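Local coordinates for protein glycosyl hydrolase 25 (Streptococcus pneumoniae, PDB 4FF5) that probably hydrolyses glycosidic bonds in peptidoglycan, as family 25 lysozymes do, and acts as a pneumococcal virulence factor that takes part in host-cell invasion, at residues 235-240 with 244-249; 53-58 with 69-74; 80-85 with 106-111; 225-230 with 260-265; 153-158 with 188-193. All coordinates share one frame; numbering follows the deposited sequence. Where two conformers were deposited one is given.

Following the chain, interaction 2 closes the first loop, from strand 54-57 to helix 68-73, and interaction 3 the next, from strand 77-84 to helix 104-112. Interaction 5 spans a longer excursion, bringing the end of strand 151-155 to helix 188-193. These three stand in series. Interaction 4 then joins strand 228-232 to the C-terminal helix 255-263, and within its span falls interaction 1, the hairpin 235-240 with 244-249. All five reach one sheet, that of the TIM-barrel fold of the family. Strand 244-249 pairs with both 228-232 and 54-57, so interactions 4, 1 and 2 touch around the seam that joins the last strands to the first.

Interaction 1 of 5, residues 235-240 with 244-249; sequences GKIAGF and LDINVI
Gly235 and Leu244 form an antiparallel hydrogen-bonded pair in which each residue is both donor and acceptor. Gly235 N reaches Leu244 O at 2.8 Å, and Leu244 N returns to Gly235 O at 2.9 Å. Glycine suits the place, since Ile246 CG1 packs directly on Gly235 CA at 3.8 Å. Beyond this pair the chain swings out through a type II turn closed by Phe240 N bonding to Ile237 O at 3.2 Å, with Gly239 at the position whose positive phi suits glycine; Lys236 NZ bonds to Asp241 O. Apolar side chains join the turn to the strand: Ile237 CD1 meets Ile246 CD1 at 3.7 Å, and the Phe240 ring turns an edge to the branch of Leu244, Phe240 CD2 to Leu244 CG being 3.6 Å. Farther along, the Asn247 amide is satisfied at both ends, OD1 by Trp205 and ND2 by Asp56 OD1 and Ile54 O. Through backbone bonds to His229, Tyr231 and Ile54, strand 244-249 lies between strands 228-232 and 54-57, and Ile249 touches helix 255-263.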
# COMPACT_ATOMS: atom_id res chain seq x y z
N GLY A 235 -0.34 -13.59 7.44
CA GLY A 235 1.03 -14.01 7.26
C GLY A 235 1.85 -13.91 8.54
O GLY A 235 1.49 -13.19 9.48
N LYS A 236 2.94 -14.66 8.58
CA LYS A 236 3.89 -14.62 9.70
C LYS A 236 5.27 -14.54 9.11
O LYS A 236 5.66 -15.41 8.33
CB LYS A 236 3.76 -15.86 10.58
CG LYS A 236 2.41 -15.97 11.29
CD LYS A 236 2.39 -15.18 12.59
CE LYS A 236 0.97 -15.00 13.08
NZ LYS A 236 0.94 -14.67 14.53
N ILE A 237 6.01 -13.48 9.47
CA ILE A 237 7.39 -13.29 9.00
C ILE A 237 8.31 -13.08 10.21
O ILE A 237 7.96 -12.39 11.17
CB ILE A 237 7.52 -12.08 8.04
CG1 ILE A 237 6.67 -12.30 6.78
CG2 ILE A 237 8.97 -11.85 7.65
CD1 ILE A 237 6.89 -11.26 5.70
N ALA A 238 9.49 -13.70 10.15
CA ALA A 238 10.48 -13.58 11.22
C ALA A 238 10.84 -12.12 11.49
O ALA A 238 11.17 -11.38 10.57
CB ALA A 238 11.72 -14.40 10.88
N GLY A 239 10.78 -11.71 12.76
CA GLY A 239 11.02 -10.32 13.14
C GLY A 239 9.78 -9.65 13.69
O GLY A 239 9.85 -8.52 14.19
N PHE A 240 8.64 -10.35 13.60
CA PHE A 240 7.34 -9.85 14.10
C PHE A 240 6.46 -11.04 14.45
O PHE A 240 6.31 -11.97 13.66
CB PHE A 240 6.67 -8.93 13.05
CG PHE A 240 5.37 -8.28 13.51
CD1 PHE A 240 5.33 -7.49 14.65
CD2 PHE A 240 4.21 -8.42 12.76
CE1 PHE A 240 4.15 -6.91 15.08
CE2 PHE A 240 3.03 -7.83 13.17
CZ PHE A 240 2.99 -7.06 14.33
N LEU A 244 0.47 -10.52 9.60
CA LEU A 244 0.87 -9.51 8.61
C LEU A 244 0.18 -9.72 7.27
O LEU A 244 0.01 -10.86 6.79
CB LEU A 244 2.38 -9.56 8.36
CG LEU A 244 3.34 -8.89 9.35
CD1 LEU A 244 4.78 -9.22 8.98
CD2 LEU A 244 3.08 -7.39 9.37
N ASP A 245 -0.19 -8.60 6.65
CA ASP A 245 -0.61 -8.62 5.26
C ASP A 245 0.59 -8.92 4.40
O ASP A 245 1.59 -8.18 4.45
CB ASP A 245 -1.13 -7.24 4.83
CG ASP A 245 -2.48 -6.87 5.46
OD1 ASP A 245 -2.87 -5.68 5.32
OD2 ASP A 245 -3.14 -7.72 6.07
N ILE A 246 0.48 -9.95 3.54
CA ILE A 246 1.57 -10.30 2.63
C ILE A 246 1.10 -10.22 1.19
O ILE A 246 -0.05 -10.57 0.86
CB ILE A 246 2.17 -11.71 2.86
CG1 ILE A 246 2.33 -12.02 4.35
CG2 ILE A 246 3.49 -11.84 2.09
CD1 ILE A 246 3.27 -11.10 5.09
N ASN A 247 2.01 -9.73 0.36
CA ASN A 247 1.78 -9.45 -1.04
C ASN A 247 2.84 -10.11 -1.90
O ASN A 247 3.98 -10.35 -1.46
CB ASN A 247 1.83 -7.93 -1.26
CG ASN A 247 0.89 -7.17 -0.35
OD1 ASN A 247 -0.29 -7.03 -0.64
ND2 ASN A 247 1.40 -6.72 0.80
N VAL A 248 2.48 -10.39 -3.14
CA VAL A 248 3.48 -10.83 -4.11
C VAL A 248 3.24 -10.10 -5.45
O VAL A 248 2.11 -9.77 -5.78
CB VAL A 248 3.45 -12.38 -4.24
CG1 VAL A 248 2.16 -12.84 -4.92
CG2 VAL A 248 4.67 -12.89 -5.00
N ILE A 249 4.31 -9.82 -6.19
CA ILE A 249 4.19 -9.41 -7.59
C ILE A 249 3.41 -10.52 -8.35
O ILE A 249 3.67 -11.71 -8.17
CB ILE A 249 5.58 -9.18 -8.24
CG1 ILE A 249 6.37 -8.02 -7.58
CG2 ILE A 249 5.48 -8.97 -9.76
CD1 ILE A 249 5.63 -6.70 -7.47

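Interaction 2 of 5, residues 53-58 with 69-74; sequences PIIDLS and DALSQN
Pro53 leads into strand 54-57 where Asn74 ends the turn after helix 68-73, their CA atoms 7.6 Å apart; farther along, Ile55 and Leu71 stand 9.9 Å apart, CA to CA, a gap bridged by the ends of two long side chains. Strand, helix and the following strand 77-84 make the first beta-alpha-beta unit of the TIM barrel, and this contact packs the helix on the outer side of its strand. Backbone bonding in the last turn of the helix shifts to a shorter span, for Asn74 N bonds to Leu71 O at 3.0 Å while its bond to Ala70 O is weak. The apolar contact is carried by Ile55 and Leu71, branched aliphatic residues suited to a buried place, which reach for each other tip to tip. Ile55 holds CG1 between its backbone N and carbonyl carbon (chi1 68°), and the extended chi2 of 175° then carries CD1 out to the helix. Around this pair Ile55 also touches Ala78, Ile237 and Ile246. Asn74 turns its amide elsewhere, ND2 giving a hydrogen bond to Ala238 O. At the other end the rigid proline ring lies against the residue that follows the helix, Pro53 CD resting 3.4 Å from Asn74 O.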
# COMPACT_ATOMS: atom_id res chain seq x y z
N PRO A 53 8.82 -11.83 0.37
CA PRO A 53 7.51 -11.22 0.13
C PRO A 53 7.49 -9.70 0.34
O PRO A 53 8.40 -9.15 0.97
CB PRO A 53 6.63 -11.89 1.20
CG PRO A 53 7.57 -12.23 2.29
CD PRO A 53 8.87 -12.59 1.63
N ILE A 54 6.48 -9.05 -0.22
CA ILE A 54 6.21 -7.64 0.03
C ILE A 54 5.14 -7.55 1.12
O ILE A 54 4.08 -8.19 1.02
CB ILE A 54 5.72 -6.92 -1.25
CG1 ILE A 54 6.84 -6.92 -2.32
CG2 ILE A 54 5.19 -5.52 -0.94
CD1 ILE A 54 6.30 -6.83 -3.74
N ILE A 55 5.41 -6.76 2.16
CA ILE A 55 4.44 -6.56 3.23
C ILE A 55 3.78 -5.19 3.14
O ILE A 55 4.28 -4.27 2.47
CB ILE A 55 5.06 -6.77 4.64
CG1 ILE A 55 6.07 -5.65 4.95
CG2 ILE A 55 5.66 -8.18 4.74
CD1 ILE A 55 6.65 -5.72 6.36
N ASP A 56 2.61 -5.08 3.77
CA ASP A 56 2.02 -3.78 4.07
C ASP A 56 1.73 -3.72 5.57
O ASP A 56 1.39 -4.74 6.20
CB ASP A 56 0.82 -3.43 3.17
CG ASP A 56 -0.35 -4.40 3.32
OD1 ASP A 56 -0.44 -5.37 2.53
OD2 ASP A 56 -1.18 -4.19 4.24
N LEU A 57 1.91 -2.53 6.13
CA LEU A 57 1.90 -2.28 7.56
C LEU A 57 1.16 -0.99 7.81
O LEU A 57 1.12 -0.10 6.94
CB LEU A 57 3.32 -2.06 8.08
CG LEU A 57 4.32 -3.18 8.09
CD1 LEU A 57 5.69 -2.56 8.31
CD2 LEU A 57 3.98 -4.15 9.22
N SER A 58 0.61 -0.89 9.01
CA SER A 58 -0.11 0.29 9.48
C SER A 58 0.20 0.47 10.97
O SER A 58 0.99 -0.30 11.55
CB SER A 58 -1.63 0.11 9.28
OG SER A 58 -2.14 -0.80 10.23
N ASP A 69 15.69 -4.96 12.09
CA ASP A 69 16.86 -5.70 11.58
C ASP A 69 16.46 -7.04 10.98
O ASP A 69 16.84 -7.35 9.85
CB ASP A 69 17.91 -5.92 12.70
CG ASP A 69 18.60 -4.64 13.12
OD1 ASP A 69 18.57 -3.66 12.35
OD2 ASP A 69 19.21 -4.61 14.21
N ALA A 70 15.69 -7.83 11.72
CA ALA A 70 15.26 -9.14 11.24
C ALA A 70 14.26 -9.02 10.08
O ALA A 70 14.36 -9.73 9.07
CB ALA A 70 14.66 -9.96 12.38
N LEU A 71 13.31 -8.11 10.23
CA LEU A 71 12.23 -8.01 9.24
C LEU A 71 12.75 -7.60 7.87
O LEU A 71 12.33 -8.17 6.85
CB LEU A 71 11.13 -7.07 9.75
CG LEU A 71 9.74 -7.15 9.08
CD1 LEU A 71 8.87 -8.26 9.65
CD2 LEU A 71 9.01 -5.83 9.19
N SER A 72 13.68 -6.64 7.83
CA SER A 72 14.19 -6.07 6.56
C SER A 72 14.94 -7.07 5.67
O SER A 72 14.95 -6.94 4.43
CB SER A 72 15.08 -4.85 6.83
OG SER A 72 16.28 -5.24 7.46
N GLN A 73 15.56 -8.07 6.30
CA GLN A 73 16.25 -9.12 5.55
C GLN A 73 15.32 -10.27 5.12
O GLN A 73 15.72 -11.12 4.32
CB GLN A 73 17.51 -9.63 6.28
CG GLN A 73 18.54 -8.58 6.68
CD GLN A 73 18.94 -7.62 5.56
OE1 GLN A 73 19.42 -8.02 4.50
NE2 GLN A 73 18.76 -6.32 5.80
N ASN A 74 14.08 -10.25 5.62
CA ASN A 74 13.04 -11.24 5.28
C ASN A 74 11.96 -10.70 4.31
O ASN A 74 10.98 -11.40 4.00
CB ASN A 74 12.39 -11.80 6.56
CG ASN A 74 13.32 -12.72 7.35
OD1 ASN A 74 14.00 -13.56 6.79
ND2 ASN A 74 13.34 -12.56 8.67

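Interaction 3 of 5, residues 80-85 with 106-111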
# COMPACT_ATOMS: atom_id res chain seq x y z
N VAL A 80 3.42 1.24 3.44
CA VAL A 80 3.12 1.73 4.81
C VAL A 80 1.88 2.66 4.81
O VAL A 80 1.78 3.56 3.97
CB VAL A 80 4.36 2.47 5.39
CG1 VAL A 80 4.03 3.16 6.73
CG2 VAL A 80 5.51 1.49 5.60
N ARG A 81 0.96 2.46 5.74
CA ARG A 81 -0.23 3.31 5.81
C ARG A 81 0.12 4.67 6.40
O ARG A 81 0.75 4.73 7.46
CB ARG A 81 -1.31 2.69 6.68
CG ARG A 81 -2.64 3.41 6.50
CD ARG A 81 -3.73 2.80 7.36
NE ARG A 81 -3.59 3.16 8.78
CZ ARG A 81 -4.51 2.91 9.71
NH1 ARG A 81 -5.66 2.34 9.37
NH2 ARG A 81 -4.30 3.25 10.99
N VAL A 82 -0.28 5.73 5.72
CA VAL A 82 -0.04 7.11 6.21
C VAL A 82 -1.36 7.79 6.64
O VAL A 82 -1.41 8.55 7.62
CB VAL A 82 0.74 7.92 5.14
CG1 VAL A 82 0.91 9.40 5.51
CG2 VAL A 82 2.12 7.29 4.94
N HIS A 83 -2.44 7.48 5.92
CA HIS A 83 -3.72 8.10 6.22
C HIS A 83 -4.84 7.09 6.22
O HIS A 83 -4.89 6.21 5.36
CB HIS A 83 -3.98 9.19 5.19
CG HIS A 83 -5.06 10.17 5.57
ND1 HIS A 83 -6.31 10.08 5.11
CD2 HIS A 83 -5.03 11.29 6.40
CE1 HIS A 83 -7.05 11.08 5.60
NE2 HIS A 83 -6.27 11.82 6.39
N SER A 84 -5.74 7.20 7.18
CA SER A 84 -7.09 6.68 6.95
C SER A 84 -8.17 7.76 6.93
O SER A 84 -8.23 8.63 7.82
CB SER A 84 -7.48 5.61 7.94
OG SER A 84 -8.87 5.38 7.78
N GLY A 85 -9.06 7.70 5.96
CA GLY A 85 -10.13 8.66 5.90
C GLY A 85 -11.24 8.28 6.85
O GLY A 85 -12.35 8.81 6.75
N SER A 106 7.85 5.89 11.96
CA SER A 106 8.66 4.75 12.39
C SER A 106 8.84 3.66 11.34
O SER A 106 9.96 3.21 11.06
CB SER A 106 8.08 4.14 13.65
OG SER A 106 8.31 4.99 14.76
N HIS A 107 7.73 3.20 10.76
CA HIS A 107 7.81 2.16 9.76
C HIS A 107 8.62 2.61 8.57
O HIS A 107 9.47 1.85 8.09
CB HIS A 107 6.43 1.71 9.30
CG HIS A 107 5.63 0.96 10.34
ND1 HIS A 107 6.20 0.17 11.29
CD2 HIS A 107 4.25 0.89 10.54
CE1 HIS A 107 5.23 -0.37 12.05
NE2 HIS A 107 4.04 0.07 11.59
N ILE A 108 8.39 3.83 8.09
CA ILE A 108 9.10 4.31 6.91
C ILE A 108 10.60 4.49 7.20
O ILE A 108 11.43 3.94 6.49
CB ILE A 108 8.51 5.61 6.34
CG1 ILE A 108 7.08 5.36 5.84
CG2 ILE A 108 9.36 6.13 5.20
CD1 ILE A 108 6.30 6.62 5.47
N THR A 109 10.92 5.27 8.23
CA THR A 109 12.34 5.54 8.54
C THR A 109 13.14 4.28 8.89
O THR A 109 14.28 4.13 8.42
CB THR A 109 12.53 6.58 9.66
OG1 THR A 109 11.91 6.11 10.85
CG2 THR A 109 11.89 7.87 9.28
N GLU A 110 12.57 3.40 9.71
CA GLU A 110 13.30 2.20 10.12
C GLU A 110 13.60 1.24 8.95
O GLU A 110 14.64 0.57 8.90
CB GLU A 110 12.59 1.47 11.26
CG GLU A 110 12.50 2.27 12.57
CD GLU A 110 13.73 2.22 13.47
OE1 GLU A 110 14.84 1.86 13.03
OE2 GLU A 110 13.58 2.57 14.65
N LEU A 111 12.69 1.20 7.99
CA LEU A 111 12.86 0.34 6.85
C LEU A 111 13.78 0.98 5.82
O LEU A 111 14.64 0.29 5.22
CB LEU A 111 11.47 0.02 6.25
CG LEU A 111 10.76 -1.32 6.46
CD1 LEU A 111 11.30 -2.29 7.50
CD2 LEU A 111 9.24 -1.16 6.58
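Val80, with CG1 anti to its backbone N (chi1 173°), turns both methyls to the helix, where they meet His107 and Ile108. Ile108 starts out with CG1 beside its own backbone N, and an extended chi2 of 170° then leads its chain back to the strand, bringing Ile108 CD1 to 4.3 Å from Val82 CG2. Both valine prongs press on the histidine at its root: CG1 and CG2 of Val80 each lie 3.8 Å from His107 CB, with CG1 near the plane of the imidazole at its edge. The same methyl, Val80 CG1, also meets Ile108 CG1 at 3.9 Å. Strand 80-84 and helix 106-111 run in roughly opposed directions, 140° between them, with axes 8.9 Å apart, as a strand and the helix that follows it do in a TIM barrel. Short beta-branched valines suit the strand side of such close packing. The buried histidine has both ring nitrogens engaged beyond the two segments: ND1 hydrogen-bonds to the hydroxyl of Tyr68, and NE2 to Ser58 O. These bonds fix the ring's rotation and tie helix 104-112 to helix 68-73 and to the residue following strand 54-57. Val82, on the same face as Val80, also packs against Phe139 and Ala142 of helix 129-143.

Interaction 4 of 5, residues 225-230 with 260-265; sequences DYDIHQ and RKLFLK
Asp227 sits just ahead of strand 228-232, and its CA is nearest that of Leu262, 8.5 Å away in the last turns of helix 255-263. This places the C-terminal helix against the seventh strand of the TIM barrel, and the contact combines a salt bridge whose acid is buried with an apolar pair. Lys261 is fully extended (chi1 178°, chi4 -173°), which takes its ammonium group the whole length of the side chain to the carboxylate; the two side chains cross at about a right angle. Lys261 NZ donates to Asp227 OD2 at 2.7 Å, approaching on the syn lone pair of that oxygen. A long flexible lysine suits a partly exposed place on the helix, since it can bridge the gap to an acid on the strand side. Neither charged group relies on this bond alone: Asp227 OD2 is also hydrogen-bonded to Ser203 OG, and Lys261 NZ also donates to Thr202 O. The ammonium and the Ser203 hydroxyl would probably help to keep the carboxylate charged. Next to the ion pair, Leu262 turns a methyl to the strand, CD1 lying 3.8 Å from Ile228 CG2, while Leu262 also packs on Ile249 and Ser203. A water closes the polar side as a second bridge, giving a hydrogen bond to Asp227 OD1 at 2.9 Å and accepting one from Lys261 NZ at 3.2 Å.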
# COMPACT_ATOMS: atom_id res chain seq x y z
N ASP A 225 -5.21 -6.57 -15.81
CA ASP A 225 -3.75 -6.80 -15.59
C ASP A 225 -3.13 -6.12 -14.36
O ASP A 225 -2.41 -5.10 -14.44
CB ASP A 225 -2.94 -6.43 -16.84
CG ASP A 225 -2.77 -4.94 -16.99
OD1 ASP A 225 -3.77 -4.20 -16.89
OD2 ASP A 225 -1.61 -4.49 -17.20
N TYR A 226 -3.33 -6.71 -13.20
CA TYR A 226 -2.81 -6.14 -11.95
C TYR A 226 -1.31 -6.47 -11.75
O TYR A 226 -0.80 -7.48 -12.26
CB TYR A 226 -3.68 -6.65 -10.80
CG TYR A 226 -3.67 -8.16 -10.70
CD1 TYR A 226 -2.74 -8.83 -9.90
CD2 TYR A 226 -4.60 -8.93 -11.42
CE1 TYR A 226 -2.71 -10.21 -9.83
CE2 TYR A 226 -4.56 -10.32 -11.38
CZ TYR A 226 -3.62 -10.95 -10.58
OH TYR A 226 -3.61 -12.32 -10.49
N ASP A 227 -0.61 -5.63 -10.99
CA ASP A 227 0.82 -5.79 -10.75
C ASP A 227 1.13 -6.55 -9.47
O ASP A 227 2.18 -7.19 -9.34
CB ASP A 227 1.47 -4.41 -10.64
CG ASP A 227 1.63 -3.72 -11.97
OD1 ASP A 227 1.61 -4.40 -13.01
OD2 ASP A 227 1.80 -2.49 -11.97
N ILE A 228 0.23 -6.48 -8.50
CA ILE A 228 0.56 -6.98 -7.17
C ILE A 228 -0.72 -7.49 -6.48
O ILE A 228 -1.81 -6.95 -6.68
CB ILE A 228 1.34 -5.89 -6.35
CG1 ILE A 228 1.72 -6.38 -4.94
CG2 ILE A 228 0.63 -4.54 -6.38
CD1 ILE A 228 2.85 -5.59 -4.28
N HIS A 229 -0.55 -8.57 -5.72
CA HIS A 229 -1.64 -9.36 -5.15
C HIS A 229 -1.46 -9.47 -3.66
O HIS A 229 -0.45 -10.00 -3.16
CB HIS A 229 -1.66 -10.72 -5.84
CG HIS A 229 -2.49 -11.78 -5.15
ND1 HIS A 229 -2.19 -13.09 -5.24
CD2 HIS A 229 -3.65 -11.69 -4.37
CE1 HIS A 229 -3.09 -13.81 -4.54
NE2 HIS A 229 -3.99 -12.95 -4.01
N GLN A 230 -2.44 -8.97 -2.92
CA GLN A 230 -2.44 -9.14 -1.48
C GLN A 230 -3.07 -10.50 -1.16
O GLN A 230 -4.29 -10.66 -1.28
CB GLN A 230 -3.25 -8.04 -0.83
CG GLN A 230 -2.98 -7.95 0.67
CD GLN A 230 -3.86 -6.92 1.32
OE1 GLN A 230 -5.10 -7.06 1.35
NE2 GLN A 230 -3.23 -5.87 1.89
N ARG A 260 10.77 -3.31 -9.97
CA ARG A 260 11.42 -2.03 -10.27
C ARG A 260 10.38 -0.92 -10.39
O ARG A 260 10.51 0.13 -9.78
CB ARG A 260 12.24 -2.10 -11.58
CG ARG A 260 12.85 -0.75 -11.94
CD ARG A 260 13.42 -0.72 -13.36
N LYS A 261 9.34 -1.17 -11.18
CA LYS A 261 8.25 -0.23 -11.34
C LYS A 261 7.68 0.25 -10.00
O LYS A 261 7.48 1.45 -9.78
CB LYS A 261 7.15 -0.89 -12.16
CG LYS A 261 5.94 0.00 -12.33
CD LYS A 261 4.94 -0.63 -13.27
CE LYS A 261 3.58 0.01 -13.09
NZ LYS A 261 2.55 -0.71 -13.90
N LEU A 262 7.43 -0.69 -9.10
CA LEU A 262 6.67 -0.40 -7.87
C LEU A 262 7.54 0.10 -6.73
O LEU A 262 7.05 0.83 -5.85
CB LEU A 262 5.88 -1.63 -7.40
CG LEU A 262 4.84 -2.18 -8.40
CD1 LEU A 262 3.98 -3.26 -7.75
CD2 LEU A 262 3.94 -1.09 -8.96
N PHE A 263 8.81 -0.30 -6.74
CA PHE A 263 9.68 -0.03 -5.60
C PHE A 263 10.97 0.73 -5.88
O PHE A 263 11.55 1.31 -4.98
CB PHE A 263 9.96 -1.33 -4.87
CG PHE A 263 8.78 -1.80 -4.09
CD1 PHE A 263 8.44 -1.17 -2.88
CD2 PHE A 263 7.96 -2.80 -4.58
CE1 PHE A 263 7.33 -1.57 -2.17
CE2 PHE A 263 6.84 -3.20 -3.87
CZ PHE A 263 6.53 -2.59 -2.66
N LEU A 264 11.40 0.74 -7.13
CA LEU A 264 12.72 1.28 -7.44
C LEU A 264 12.68 2.48 -8.39
O LEU A 264 13.70 2.84 -8.99
CB LEU A 264 13.64 0.16 -7.94
CG LEU A 264 13.96 -1.04 -7.02
CD1 LEU A 264 14.88 -2.04 -7.71
CD2 LEU A 264 14.52 -0.64 -5.66
N LYS A 265 11.52 3.12 -8.52
CA LYS A 265 11.38 4.32 -9.37
C LYS A 265 10.60 5.49 -8.73
O LYS A 265 9.56 5.89 -9.26
CB LYS A 265 10.73 3.98 -10.73
CG LYS A 265 11.34 2.79 -11.47
CD LYS A 265 11.30 2.93 -12.99
CE LYS A 265 10.37 4.01 -13.53
NZ LYS A 265 10.47 4.11 -15.01
O HOH W 1 3.06 -3.55 -15.34

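Interaction 5 of 5, residues 153-158 with 188-193; sequences LDVEDK and VYFMEE. With EDO (1,2-ethanediol), chain G.
Phe190 projects from helix 188-193 against the chain that leaves strand 151-155, at the C-terminal end of the fourth strand, the end of a TIM barrel where active sites lie. The main contact is apolar and aromatic. With CG anti to the backbone N (chi1 -168°), the ring reaches Val155, whose CG1 lies 3.7 Å from Phe190 CE2, the two side chains crossing at about a right angle. Most of the remaining contact across the two segments is with backbone. The carbonyl carbon of Glu156 lies over one face of the ring, and at the edge, near its plane, Lys158 N stands 3.6 Å from Phe190 CZ. A large flat residue suits this place, meeting an irregular chain on face and edge at once; Met163 and His194 adjoin it. Polar bonding lies apart, on the helix: Tyr189 O accepts hydrogen bonds from both hydroxyls of an ethanediol, O2 at 2.8 Å and O1 at 3.1 Å, a molecule probably from the crystallisation liquor. Dispersion and shape, rather than directed bonds, therefore hold these segments together.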
# COMPACT_ATOMS: atom_id res chain seq x y z
N LEU A 153 -3.92 4.16 -3.34
CA LEU A 153 -5.26 4.45 -2.83
C LEU A 153 -5.90 3.13 -2.46
O LEU A 153 -6.14 2.30 -3.34
CB LEU A 153 -6.10 5.12 -3.94
CG LEU A 153 -5.95 6.65 -4.04
CD1 LEU A 153 -4.55 7.06 -4.47
CD2 LEU A 153 -7.03 7.21 -4.97
N ASP A 154 -6.14 2.93 -1.17
CA ASP A 154 -6.79 1.72 -0.67
C ASP A 154 -8.30 1.98 -0.68
O ASP A 154 -8.82 2.73 0.15
CB ASP A 154 -6.25 1.37 0.73
CG ASP A 154 -7.12 0.35 1.48
OD1 ASP A 154 -8.07 -0.20 0.90
OD2 ASP A 154 -6.88 0.14 2.67
N VAL A 155 -8.99 1.37 -1.65
CA VAL A 155 -10.42 1.62 -1.84
C VAL A 155 -11.20 0.38 -1.42
O VAL A 155 -11.04 -0.69 -2.03
CB VAL A 155 -10.71 1.94 -3.33
CG1 VAL A 155 -12.21 2.16 -3.55
CG2 VAL A 155 -9.92 3.17 -3.75
N GLU A 156 -12.03 0.47 -0.39
CA GLU A 156 -12.80 -0.73 -0.05
C GLU A 156 -14.19 -0.57 0.51
O GLU A 156 -14.89 -1.56 0.69
CB GLU A 156 -11.99 -1.68 0.81
CG GLU A 156 -11.46 -1.08 2.09
CD GLU A 156 -10.41 -2.02 2.72
OE1 GLU A 156 -10.82 -2.80 3.57
OE2 GLU A 156 -9.20 -1.99 2.37
N ASP A 157 -14.60 0.64 0.81
CA ASP A 157 -16.04 0.80 0.97
C ASP A 157 -16.60 2.07 0.39
O ASP A 157 -15.88 3.05 0.16
CB ASP A 157 -16.50 0.53 2.40
CG ASP A 157 -15.56 1.09 3.40
OD1 ASP A 157 -15.24 0.34 4.35
OD2 ASP A 157 -15.13 2.24 3.18
N LYS A 158 -17.90 2.00 0.12
CA LYS A 158 -18.58 3.06 -0.59
C LYS A 158 -18.88 4.18 0.38
O LYS A 158 -19.73 4.03 1.26
CB LYS A 158 -19.87 2.55 -1.23
CG LYS A 158 -20.49 3.57 -2.17
CD LYS A 158 -21.95 3.28 -2.46
CE LYS A 158 -22.86 4.11 -1.58
NZ LYS A 158 -24.29 3.91 -1.97
N VAL A 188 -12.00 -7.20 -6.47
CA VAL A 188 -12.62 -7.35 -7.79
C VAL A 188 -14.13 -7.04 -7.74
O VAL A 188 -14.67 -6.31 -8.59
CB VAL A 188 -12.37 -8.77 -8.37
CG1 VAL A 188 -13.20 -8.97 -9.63
CG2 VAL A 188 -10.88 -8.96 -8.66
N TYR A 189 -14.81 -7.60 -6.75
CA TYR A 189 -16.25 -7.40 -6.63
C TYR A 189 -16.61 -5.93 -6.40
O TYR A 189 -17.55 -5.42 -7.00
CB TYR A 189 -16.82 -8.28 -5.53
CG TYR A 189 -16.70 -9.76 -5.81
CD1 TYR A 189 -17.32 -10.32 -6.92
CD2 TYR A 189 -15.98 -10.58 -4.96
CE1 TYR A 189 -17.21 -11.68 -7.19
CE2 TYR A 189 -15.86 -11.94 -5.21
CZ TYR A 189 -16.48 -12.48 -6.32
OH TYR A 189 -16.36 -13.83 -6.56
N PHE A 190 -15.85 -5.26 -5.54
CA PHE A 190 -16.08 -3.84 -5.29
C PHE A 190 -15.91 -3.01 -6.57
O PHE A 190 -16.76 -2.19 -6.91
CB PHE A 190 -15.15 -3.31 -4.18
CG PHE A 190 -15.54 -1.94 -3.68
CD1 PHE A 190 -16.39 -1.82 -2.58
CD2 PHE A 190 -15.12 -0.80 -4.32
CE1 PHE A 190 -16.79 -0.57 -2.12
CE2 PHE A 190 -15.51 0.47 -3.87
CZ PHE A 190 -16.35 0.58 -2.76
N MET A 191 -14.79 -3.24 -7.25
CA MET A 191 -14.46 -2.58 -8.50
C MET A 191 -15.60 -2.72 -9.50
O MET A 191 -16.00 -1.74 -10.12
CB MET A 191 -13.17 -3.19 -9.08
CG MET A 191 -12.85 -2.76 -10.51
SD MET A 191 -11.21 -3.34 -10.99
CE MET A 191 -11.54 -5.09 -11.21
N GLU A 192 -16.12 -3.95 -9.66
CA GLU A 192 -17.18 -4.22 -10.63
C GLU A 192 -18.52 -3.63 -10.17
O GLU A 192 -19.22 -2.99 -10.97
CB GLU A 192 -17.28 -5.72 -10.92
CG GLU A 192 -16.01 -6.28 -11.58
CD GLU A 192 -16.01 -7.79 -11.74
OE1 GLU A 192 -16.84 -8.46 -11.09
OE2 GLU A 192 -15.15 -8.31 -12.49
N GLU A 193 -18.86 -3.81 -8.89
CA GLU A 193 -20.10 -3.26 -8.33
C GLU A 193 -20.20 -1.74 -8.53
O GLU A 193 -21.25 -1.23 -8.91
CB GLU A 193 -20.22 -3.61 -6.84
CG GLU A 193 -21.38 -2.95 -6.10
C1 EDO G . -20.19 -7.30 -6.04
O1 EDO G . -20.06 -6.08 -5.28
C2 EDO G . -20.26 -6.97 -7.52
O2 EDO G . -19.09 -7.52 -8.14